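Local coordinates for bifunctional protein FolD (Thermus thermophilus, PDB 6V6Y) that probably oxidises 5,10-methylenetetrahydrofolate to the methenyl form with NADP(+), then hydrolyses that to 10-formyltetrahydrofolate, working as a homodimer, at residues Y16-R20 and R53-Y59; R33-E39 and Q62-E68; E219-D225 and V246-T251. One frame throughout, in Å; residues are numbered along the deposited sequence.

Contact 1: Y16-R20 and R53-Y59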
loop_
_atom_site.group_PDB
_atom_site.type_symbol
_atom_site.label_atom_id
_atom_site.label_comp_id
_atom_site.label_asym_id
_atom_site.label_seq_id
_atom_site.Cartn_x
_atom_site.Cartn_y
_atom_site.Cartn_z
ATOM N N TYR A 16 11.047 -21.681 -12.910
ATOM C CA TYR A 16 11.244 -21.910 -14.338
ATOM C C TYR A 16 10.655 -23.244 -14.766
ATOM O O TYR A 16 10.092 -23.354 -15.860
ATOM C CB TYR A 16 12.731 -21.853 -14.671
ATOM C CG TYR A 16 13.317 -20.459 -14.596
ATOM C CD1 TYR A 16 12.584 -19.343 -15.000
ATOM C CD2 TYR A 16 14.604 -20.257 -14.112
ATOM C CE1 TYR A 16 13.127 -18.067 -14.924
ATOM C CE2 TYR A 16 15.151 -18.991 -14.039
ATOM C CZ TYR A 16 14.410 -17.905 -14.449
ATOM O OH TYR A 16 14.973 -16.657 -14.376
ATOM N N GLU A 17 10.791 -24.268 -13.921
ATOM C CA GLU A 17 10.149 -25.553 -14.169
ATOM C C GLU A 17 8.634 -25.397 -14.259
ATOM O O GLU A 17 7.995 -25.951 -15.165
ATOM C CB GLU A 17 10.538 -26.532 -13.061
ATOM C CG GLU A 17 11.000 -27.916 -13.509
ATOM C CD GLU A 17 11.929 -27.901 -14.714
ATOM O OE1 GLU A 17 12.985 -27.226 -14.658
ATOM O OE2 GLU A 17 11.599 -28.579 -15.713
ATOM N N GLU A 18 8.039 -24.629 -13.334
ATOM C CA GLU A 18 6.604 -24.343 -13.410
ATOM C C GLU A 18 6.235 -23.653 -14.716
ATOM O O GLU A 18 5.188 -23.948 -15.313
ATOM C CB GLU A 18 6.160 -23.485 -12.224
ATOM C CG GLU A 18 5.846 -24.306 -10.975
ATOM C CD GLU A 18 5.887 -23.514 -9.673
ATOM O OE1 GLU A 18 6.276 -24.107 -8.641
ATOM O OE2 GLU A 18 5.525 -22.314 -9.677
ATOM N N ILE A 19 7.077 -22.722 -15.176
ATOM C CA ILE A 19 6.763 -21.977 -16.393
ATOM C C ILE A 19 6.840 -22.896 -17.613
ATOM O O ILE A 19 5.921 -22.930 -18.438
ATOM C CB ILE A 19 7.693 -20.756 -16.534
ATOM C CG1 ILE A 19 7.350 -19.683 -15.486
ATOM C CG2 ILE A 19 7.624 -20.178 -17.963
ATOM C CD1 ILE A 19 8.375 -18.544 -15.414
ATOM N N ARG A 20 7.930 -23.663 -17.737
ATOM C CA ARG A 20 8.068 -24.554 -18.889
ATOM C C ARG A 20 6.893 -25.523 -18.972
ATOM O O ARG A 20 6.347 -25.761 -20.058
ATOM C CB ARG A 20 9.399 -25.313 -18.820
ATOM C CG ARG A 20 10.618 -24.406 -18.829
ATOM C CD ARG A 20 11.916 -25.180 -18.916
ATOM N NE ARG A 20 12.555 -25.393 -17.616
ATOM C CZ ARG A 20 13.620 -24.716 -17.184
ATOM N NH1 ARG A 20 14.158 -23.761 -17.935
ATOM N NH2 ARG A 20 14.151 -24.987 -15.997
ATOM N N ARG A 53 17.145 -14.548 -20.498
ATOM C CA ARG A 53 16.361 -15.569 -19.819
ATOM C C ARG A 53 14.996 -15.757 -20.475
ATOM O O ARG A 53 14.499 -16.887 -20.583
ATOM C CB ARG A 53 16.207 -15.210 -18.344
ATOM C CG ARG A 53 15.127 -16.044 -17.705
ATOM C CD ARG A 53 15.582 -17.530 -17.650
ATOM N NE ARG A 53 16.762 -17.719 -16.806
ATOM C CZ ARG A 53 17.342 -18.897 -16.567
ATOM N NH1 ARG A 53 16.850 -20.009 -17.114
ATOM N NH2 ARG A 53 18.410 -18.965 -15.769
ATOM N N ALA A 54 14.358 -14.665 -20.893
ATOM C CA ALA A 54 13.105 -14.811 -21.613
ATOM C C ALA A 54 13.298 -15.672 -22.860
ATOM O O ALA A 54 12.489 -16.563 -23.149
ATOM C CB ALA A 54 12.548 -13.432 -21.977
ATOM N N ARG A 55 14.377 -15.436 -23.601
ATOM C CA ARG A 55 14.596 -16.212 -24.817
ATOM C C ARG A 55 14.904 -17.662 -24.476
ATOM O O ARG A 55 14.345 -18.577 -25.088
ATOM C CB ARG A 55 15.702 -15.564 -25.653
ATOM C CG ARG A 55 15.196 -14.339 -26.399
ATOM C CD ARG A 55 16.314 -13.419 -26.870
ATOM N NE ARG A 55 16.151 -13.216 -28.299
ATOM C CZ ARG A 55 16.315 -12.075 -28.949
ATOM N NH1 ARG A 55 16.652 -10.967 -28.315
ATOM N NH2 ARG A 55 16.127 -12.054 -30.251
ATOM N N ALA A 56 15.715 -17.890 -23.437
ATOM C CA ALA A 56 15.993 -19.256 -23.001
ATOM C C ALA A 56 14.718 -20.004 -22.639
ATOM O O ALA A 56 14.637 -21.220 -22.839
ATOM C CB ALA A 56 16.961 -19.247 -21.819
ATOM N N LEU A 57 13.713 -19.310 -22.116
ATOM C CA LEU A 57 12.456 -19.978 -21.809
ATOM C C LEU A 57 11.635 -20.279 -23.054
ATOM O O LEU A 57 10.691 -21.075 -22.969
ATOM C CB LEU A 57 11.604 -19.127 -20.859
ATOM C CG LEU A 57 11.981 -19.013 -19.383
ATOM C CD1 LEU A 57 10.964 -18.119 -18.690
ATOM C CD2 LEU A 57 12.031 -20.383 -18.730
ATOM N N GLY A 58 11.948 -19.640 -24.184
ATOM C CA GLY A 58 11.131 -19.730 -25.379
ATOM C C GLY A 58 10.193 -18.567 -25.620
ATOM O O GLY A 58 9.353 -18.646 -26.527
ATOM N N TYR A 59 10.297 -17.494 -24.839
ATOM C CA TYR A 59 9.473 -16.322 -25.080
ATOM C C TYR A 59 9.918 -15.622 -26.358
ATOM O O TYR A 59 11.077 -15.715 -26.776
ATOM C CB TYR A 59 9.580 -15.327 -23.919
ATOM C CG TYR A 59 8.917 -15.714 -22.612
ATOM C CD1 TYR A 59 8.352 -16.970 -22.423
ATOM C CD2 TYR A 59 8.876 -14.808 -21.548
ATOM C CE1 TYR A 59 7.758 -17.315 -21.214
ATOM C CE2 TYR A 59 8.283 -15.138 -20.341
ATOM C CZ TYR A 59 7.730 -16.390 -20.173
ATOM O OH TYR A 59 7.142 -16.707 -18.969
#
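The guanidinium of Arg53 lies flat on the ring of Tyr16, with the two centres 4.0 Å apart and the planes inclined by only 21°. Tyr16 CE2 sits over the middle of the guanidinium, 3.3 Å from Arg53 CZ, so the contact is a cation-pi stack. Although Tyr16 OH also comes close to Arg53 NE, the angle is too poor for a bond. Arg53 gets there by leaving its backbone with CG anti to N (chi1 166°) and then bending at chi2 and chi3, which brings CD over the phenol end of the ring.

Beside the stack, Leu57 forks between two residues of the facing helix. Its CD2 lies 3.9 Å from Tyr16 CD1, and its CD1 lies 4.0 Å from Ile19 CG2. That same Ile19 CG2 lies 3.6 Å from Tyr59 OH, which itself bonds to Met266 O. Arg20 borders the cluster, with its charge turned to Glu13 and Glu17, though its NH2 is less surely placed.

Behind these side chains, a Schellman motif at Gly58 ends helix 41-57 and leads the chain through Tyr59 into strand 60-66, where Ser61 touches Ala54. The helical segments cross at -47° with axes 11.7 Å apart, and helix 257-276 joins them through Val262 against Tyr16, Met266 against Arg53 and Leu57, and Thr269 against Tyr59.

Contact 2: R33-E39 and Q62-E68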
loop_
_atom_site.group_PDB
_atom_site.type_symbol
_atom_site.label_atom_id
_atom_site.label_comp_id
_atom_site.label_asym_id
_atom_site.label_seq_id
_atom_site.Cartn_x
_atom_site.Cartn_y
_atom_site.Cartn_z
ATOM N N ARG A 33 8.367 -7.090 -24.379
ATOM C CA ARG A 33 9.098 -5.954 -24.920
ATOM C C ARG A 33 9.772 -5.202 -23.785
ATOM O O ARG A 33 9.108 -4.784 -22.834
ATOM C CB ARG A 33 8.180 -4.992 -25.668
ATOM C CG ARG A 33 7.731 -5.473 -26.984
ATOM C CD ARG A 33 8.881 -5.789 -27.918
ATOM N NE ARG A 33 8.358 -6.641 -28.970
ATOM C CZ ARG A 33 7.783 -6.171 -30.071
ATOM N NH1 ARG A 33 7.706 -4.854 -30.258
ATOM N NH2 ARG A 33 7.305 -7.011 -30.987
ATOM N N VAL A 34 11.073 -4.995 -23.911
ATOM C CA VAL A 34 11.846 -4.252 -22.935
ATOM C C VAL A 34 12.389 -3.011 -23.619
ATOM O O VAL A 34 13.077 -3.111 -24.644
ATOM C CB VAL A 34 12.976 -5.104 -22.347
ATOM C CG1 VAL A 34 13.760 -4.287 -21.335
ATOM C CG2 VAL A 34 12.387 -6.351 -21.715
ATOM N N ILE A 35 12.083 -1.845 -23.049
ATOM C CA ILE A 35 12.495 -0.550 -23.575
ATOM C C ILE A 35 13.629 -0.015 -22.715
ATOM O O ILE A 35 13.520 0.007 -21.482
ATOM C CB ILE A 35 11.322 0.447 -23.587
ATOM C CG1 ILE A 35 10.220 -0.012 -24.544
ATOM C CG2 ILE A 35 11.815 1.837 -23.945
ATOM C CD1 ILE A 35 8.946 0.834 -24.449
ATOM N N ARG A 36 14.704 0.439 -23.360
ATOM C CA ARG A 36 15.812 1.085 -22.666
ATOM C C ARG A 36 16.187 2.361 -23.408
ATOM O O ARG A 36 16.313 2.356 -24.640
ATOM C CB ARG A 36 17.032 0.160 -22.551
ATOM C CG ARG A 36 18.341 0.918 -22.380
ATOM C CD ARG A 36 19.503 0.031 -21.932
ATOM N NE ARG A 36 19.871 -0.995 -22.911
ATOM C CZ ARG A 36 20.746 -0.841 -23.909
ATOM N NH1 ARG A 36 21.364 0.314 -24.113
ATOM N NH2 ARG A 36 21.011 -1.860 -24.717
ATOM N N LEU A 37 16.342 3.454 -22.663
ATOM C CA LEU A 37 16.866 4.706 -23.193
ATOM C C LEU A 37 18.311 4.857 -22.735
ATOM O O LEU A 37 18.616 4.627 -21.562
ATOM C CB LEU A 37 16.021 5.898 -22.728
ATOM C CG LEU A 37 14.849 6.262 -23.654
ATOM C CD1 LEU A 37 13.758 5.185 -23.623
ATOM C CD2 LEU A 37 14.254 7.632 -23.338
ATOM N N GLY A 38 19.207 5.205 -23.664
ATOM C CA GLY A 38 20.589 5.468 -23.294
ATOM C C GLY A 38 21.393 4.202 -23.070
ATOM O O GLY A 38 20.955 3.089 -23.372
ATOM N N GLU A 39 22.581 4.380 -22.486
ATOM C CA GLU A 39 23.578 3.319 -22.407
ATOM C C GLU A 39 24.145 3.163 -20.991
ATOM O O GLU A 39 25.330 2.860 -20.814
ATOM C CB GLU A 39 24.706 3.567 -23.411
ATOM C CG GLU A 39 24.272 3.539 -24.894
ATOM C CD GLU A 39 23.733 2.173 -25.338
ATOM O OE1 GLU A 39 24.370 1.140 -25.035
ATOM O OE2 GLU A 39 22.667 2.127 -25.992
ATOM N N GLN A 62 12.192 -8.986 -26.993
ATOM C CA GLN A 62 12.774 -8.004 -27.878
ATOM C C GLN A 62 13.131 -6.783 -27.045
ATOM O O GLN A 62 12.294 -6.282 -26.289
ATOM C CB GLN A 62 11.760 -7.703 -28.999
ATOM C CG GLN A 62 12.326 -7.318 -30.341
ATOM C CD GLN A 62 13.520 -8.166 -30.765
ATOM O OE1 GLN A 62 14.628 -7.639 -30.855
ATOM N NE2 GLN A 62 13.298 -9.447 -31.094
ATOM N N VAL A 63 14.374 -6.320 -27.156
ATOM C CA VAL A 63 14.822 -5.098 -26.486
ATOM C C VAL A 63 14.772 -3.962 -27.500
ATOM O O VAL A 63 15.360 -4.062 -28.584
ATOM C CB VAL A 63 16.240 -5.256 -25.909
ATOM C CG1 VAL A 63 16.689 -3.959 -25.225
ATOM C CG2 VAL A 63 16.299 -6.422 -24.933
ATOM N N GLU A 64 14.062 -2.888 -27.169
ATOM C CA GLU A 64 14.022 -1.696 -28.014
ATOM C C GLU A 64 14.885 -0.638 -27.349
ATOM O O GLU A 64 14.510 -0.089 -26.310
ATOM C CB GLU A 64 12.600 -1.184 -28.223
ATOM C CG GLU A 64 11.621 -2.249 -28.596
ATOM C CD GLU A 64 10.300 -1.685 -29.071
ATOM O OE1 GLU A 64 9.457 -2.490 -29.536
ATOM O OE2 GLU A 64 10.098 -0.445 -28.979
ATOM N N VAL A 65 16.050 -0.382 -27.928
ATOM C CA VAL A 65 16.983 0.612 -27.422
ATOM C C VAL A 65 16.759 1.900 -28.188
ATOM O O VAL A 65 16.726 1.898 -29.428
ATOM C CB VAL A 65 18.438 0.144 -27.566
ATOM C CG1 VAL A 65 19.362 1.183 -26.975
ATOM C CG2 VAL A 65 18.624 -1.193 -26.888
ATOM N N TYR A 66 16.594 2.996 -27.460
ATOM C CA TYR A 66 16.479 4.315 -28.044
ATOM C C TYR A 66 17.619 5.197 -27.548
ATOM O O TYR A 66 18.292 4.865 -26.563
ATOM C CB TYR A 66 15.117 4.929 -27.701
ATOM C CG TYR A 66 13.979 4.134 -28.287
ATOM C CD1 TYR A 66 13.402 3.092 -27.567
ATOM C CD2 TYR A 66 13.503 4.397 -29.584
ATOM C CE1 TYR A 66 12.372 2.340 -28.097
ATOM C CE2 TYR A 66 12.462 3.643 -30.133
ATOM C CZ TYR A 66 11.905 2.615 -29.378
ATOM O OH TYR A 66 10.880 1.849 -29.882
ATOM N N PRO A 67 17.895 6.307 -28.233
ATOM C CA PRO A 67 18.889 7.253 -27.712
ATOM C C PRO A 67 18.469 7.818 -26.361
ATOM O O PRO A 67 17.294 7.833 -25.986
ATOM C CB PRO A 67 18.943 8.348 -28.784
ATOM C CG PRO A 67 17.702 8.164 -29.593
ATOM C CD PRO A 67 17.408 6.704 -29.561
ATOM N N GLU A 68 19.468 8.279 -25.618
ATOM C CA GLU A 68 19.203 8.891 -24.322
ATOM C C GLU A 68 18.285 10.104 -24.447
ATOM O O GLU A 68 17.419 10.326 -23.592
ATOM C CB GLU A 68 20.526 9.272 -23.671
ATOM C CG GLU A 68 20.417 10.348 -22.629
ATOM C CD GLU A 68 21.252 10.043 -21.410
ATOM O OE1 GLU A 68 22.292 9.359 -21.559
ATOM O OE2 GLU A 68 20.863 10.489 -20.304
#
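Val65 CG2 rests over one face of the Arg36 guanidinium, 3.3 Å from NH2, while Gly38 O and the carboxylate carbon of Glu39 lie at its edge in the plane. The Arg33 guanidinium carries Gln62 CG on a face and meets Glu64 OE1 near its rim, and the Tyr66 ring has Glu64 OE2 in plane at its edge. All of this decorates the two parallel strands, 31-37 in the middle of the three-stranded sheet and 60-66 at its edge, of a beta-alpha-beta unit joined by helix 41-57.

Backbone bonds run in regular parallel register: Val34 lies between Gln62 O, which takes its N-H, and Glu64 N, which gives to its O; Arg36 sits likewise between Glu64 O and Tyr66 N. On the face of Arg33, Ile35 and Leu37, Arg33 NH1 makes a salt bridge to Glu64 OE1 at 3.0 Å, with the carboxylate oxygen 23° out of the guanidinium plane. Arg78 of helix 72-84 grips that same OE1, and Tyr66 OH donates to Glu64 OE2 at 2.6 Å, so both oxygens of the carboxylate are held.

On the other face, Arg36 runs out with CG anti to N (chi1 156°) and bends at chi3, laying its head along Val65. NH1 then reaches Gly38 O at 2.9 Å and, more weakly, Glu39 OE2. A leucine at Arg36 would probably leave Gly38 O without this donor and the Glu39 carboxylate without its positive partner. Gly38 closes the pairing through its own N, 3.1 Å from Tyr66 O.

Contact 3: E219-D225 and V246-T251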
loop_
_atom_site.group_PDB
_atom_site.type_symbol
_atom_site.label_atom_id
_atom_site.label_comp_id
_atom_site.label_asym_id
_atom_site.label_seq_id
_atom_site.Cartn_x
_atom_site.Cartn_y
_atom_site.Cartn_z
ATOM N N GLU A 219 19.459 -13.404 16.896
ATOM C CA GLU A 219 19.925 -14.783 16.815
ATOM C C GLU A 219 18.898 -15.660 16.100
ATOM O O GLU A 219 17.705 -15.630 16.419
ATOM C CB GLU A 219 20.199 -15.318 18.230
ATOM C CG GLU A 219 20.705 -16.755 18.293
ATOM C CD GLU A 219 22.116 -16.903 17.714
ATOM O OE1 GLU A 219 22.984 -16.057 18.053
ATOM O OE2 GLU A 219 22.358 -17.856 16.917
ATOM N N GLY A 220 19.369 -16.434 15.116
ATOM C CA GLY A 220 18.490 -17.315 14.358
ATOM C C GLY A 220 17.562 -16.631 13.371
ATOM O O GLY A 220 16.580 -17.241 12.934
ATOM N N ALA A 221 17.837 -15.384 13.003
ATOM C CA ALA A 221 16.975 -14.689 12.060
ATOM C C ALA A 221 17.200 -15.207 10.647
ATOM O O ALA A 221 18.281 -15.698 10.308
ATOM C CB ALA A 221 17.234 -13.186 12.103
ATOM N N ILE A 222 16.155 -15.112 9.827
ATOM C CA ILE A 222 16.259 -15.320 8.381
ATOM C C ILE A 222 16.504 -13.958 7.748
ATOM O O ILE A 222 15.664 -13.058 7.865
ATOM C CB ILE A 222 14.980 -15.960 7.818
ATOM C CG1 ILE A 222 14.557 -17.169 8.657
ATOM C CG2 ILE A 222 15.124 -16.283 6.324
ATOM C CD1 ILE A 222 15.179 -18.454 8.247
ATOM N N VAL A 223 17.646 -13.791 7.086
ATOM C CA VAL A 223 18.068 -12.497 6.557
ATOM C C VAL A 223 18.067 -12.560 5.030
ATOM O O VAL A 223 18.754 -13.402 4.432
ATOM C CB VAL A 223 19.445 -12.094 7.101
ATOM C CG1 VAL A 223 19.886 -10.766 6.492
ATOM C CG2 VAL A 223 19.400 -12.002 8.632
ATOM N N VAL A 224 17.312 -11.653 4.406
ATOM C CA VAL A 224 17.179 -11.548 2.953
ATOM C C VAL A 224 17.808 -10.227 2.516
ATOM O O VAL A 224 17.378 -9.157 2.956
ATOM C CB VAL A 224 15.708 -11.633 2.522
ATOM C CG1 VAL A 224 15.568 -11.441 1.028
ATOM C CG2 VAL A 224 15.114 -12.974 2.965
ATOM N N ASP A 225 18.821 -10.297 1.655
ATOM C CA ASP A 225 19.652 -9.151 1.297
ATOM C C ASP A 225 19.363 -8.747 -0.145
ATOM O O ASP A 225 19.853 -9.375 -1.084
ATOM C CB ASP A 225 21.120 -9.503 1.490
ATOM C CG ASP A 225 22.048 -8.306 1.333
ATOM O OD1 ASP A 225 21.605 -7.215 0.907
ATOM O OD2 ASP A 225 23.248 -8.471 1.643
ATOM N N VAL A 246 25.326 -15.106 13.126
ATOM C CA VAL A 246 24.163 -15.009 13.995
ATOM C C VAL A 246 22.906 -15.542 13.316
ATOM O O VAL A 246 22.032 -16.103 13.980
ATOM C CB VAL A 246 23.963 -13.552 14.476
ATOM C CG1 VAL A 246 25.159 -13.088 15.310
ATOM C CG2 VAL A 246 23.753 -12.635 13.290
ATOM N N ALA A 247 22.800 -15.398 12.000
ATOM C CA ALA A 247 21.559 -15.723 11.314
ATOM C C ALA A 247 21.425 -17.226 11.128
ATOM O O ALA A 247 22.422 -17.943 11.006
ATOM C CB ALA A 247 21.500 -15.018 9.958
ATOM N N PHE A 248 20.179 -17.703 11.125
ATOM C CA PHE A 248 19.929 -19.092 10.772
ATOM C C PHE A 248 20.109 -19.319 9.272
ATOM O O PHE A 248 20.508 -20.409 8.841
ATOM C CB PHE A 248 18.525 -19.484 11.224
ATOM C CG PHE A 248 18.065 -20.835 10.720
ATOM C CD1 PHE A 248 17.287 -20.934 9.567
ATOM C CD2 PHE A 248 18.390 -22.003 11.412
ATOM C CE1 PHE A 248 16.851 -22.169 9.099
ATOM C CE2 PHE A 248 17.952 -23.250 10.958
ATOM C CZ PHE A 248 17.183 -23.334 9.797
ATOM N N ALA A 249 19.829 -18.305 8.466
ATOM C CA ALA A 249 19.946 -18.421 7.023
ATOM C C ALA A 249 20.082 -17.021 6.448
ATOM O O ALA A 249 19.465 -16.072 6.951
ATOM C CB ALA A 249 18.739 -19.145 6.418
ATOM N N LEU A 250 20.878 -16.905 5.394
ATOM C CA LEU A 250 21.246 -15.623 4.829
ATOM C C LEU A 250 21.330 -15.737 3.312
ATOM O O LEU A 250 21.920 -16.688 2.790
ATOM C CB LEU A 250 22.574 -15.161 5.412
ATOM C CG LEU A 250 23.278 -14.065 4.630
ATOM C CD1 LEU A 250 22.563 -12.722 4.800
ATOM C CD2 LEU A 250 24.710 -13.978 5.096
ATOM N N THR A 251 20.719 -14.780 2.623
ATOM C CA THR A 251 20.763 -14.670 1.159
ATOM C C THR A 251 22.134 -14.204 0.689
ATOM O O THR A 251 22.585 -13.121 1.101
ATOM C CB THR A 251 19.665 -13.689 0.694
ATOM O OG1 THR A 251 18.412 -14.382 0.648
ATOM C CG2 THR A 251 19.958 -13.055 -0.691
HETATM O O HOH W 1 24.258 -11.036 2.033
#
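Val223 and Leu250 lie side by side across paired strands, pointing the same way, and the valine can be followed atom by atom. Its CB already faces Leu250 CD1 at 3.9 Å. From there CG1, anti to the backbone N (chi1 178°), closes on the same methyl at 3.7 Å, while CG2 turns the other way to touch Ala247 CB at 3.9 Å. One beta-branched residue thus touches a leucine with one methyl and an alanine with the other.

On the opposite face, Ile222 sends CD1 along the edge of the Phe248 ring, 3.5 Å from CD1 of the phenylalanine, and against Ala249 CB. The strands are parallel, and Val223 brackets Leu250: its N-H goes to Ala249 O in a nearly straight bond, 171° at the hydrogen, and its O receives Thr251 N. Before the strands proper, Gly220 N bonds to Val246 O, and Phe248 N reaches Ala221 O along a more bent path (134°).

At the C-terminal end, a water donates to both Asp225 OD2 and Thr251 O, at 2.8 Å from each oxygen. The Asp225 carboxylate is also held by the backbone N-H groups of Gly227, Asp238 and Val239, a set that would probably steady its negative charge. Thr251 OG1, buried beside Val224, has no modelled polar partner. Between strands 201-204 and 4-5, with helices 137-148 and 257-276 packed on Val224, the pair belongs to the parallel sheet of the Rossmann-type NAD(P)-binding domain; the Asp225 side chain is about 8 Å from the bound NADP.

Overall arrangement
From the N terminus, the chain lays down helix 8-24, strand 31-37, helix 41-57 and strand 60-66 in turn. Contact 1 closes when the end of helix 41-57 returns to helix 8-24, and contact 2 closes a little later when strand 60-66 settles beside strand 31-37. Their segments alternate along the chain, so the two closures cross, and they touch where Arg55 packs against Gln62. Together they tie helix to helix and strand to strand within the catalytic domain. Contact 3 follows in series, pairing strands 222-225 and 249-250 in the sheet of the NAD(P)-binding domain. Its loop spans no helix, and its centre lies about 37 Å from that of contact 2, on the opposite side of the chain's centre.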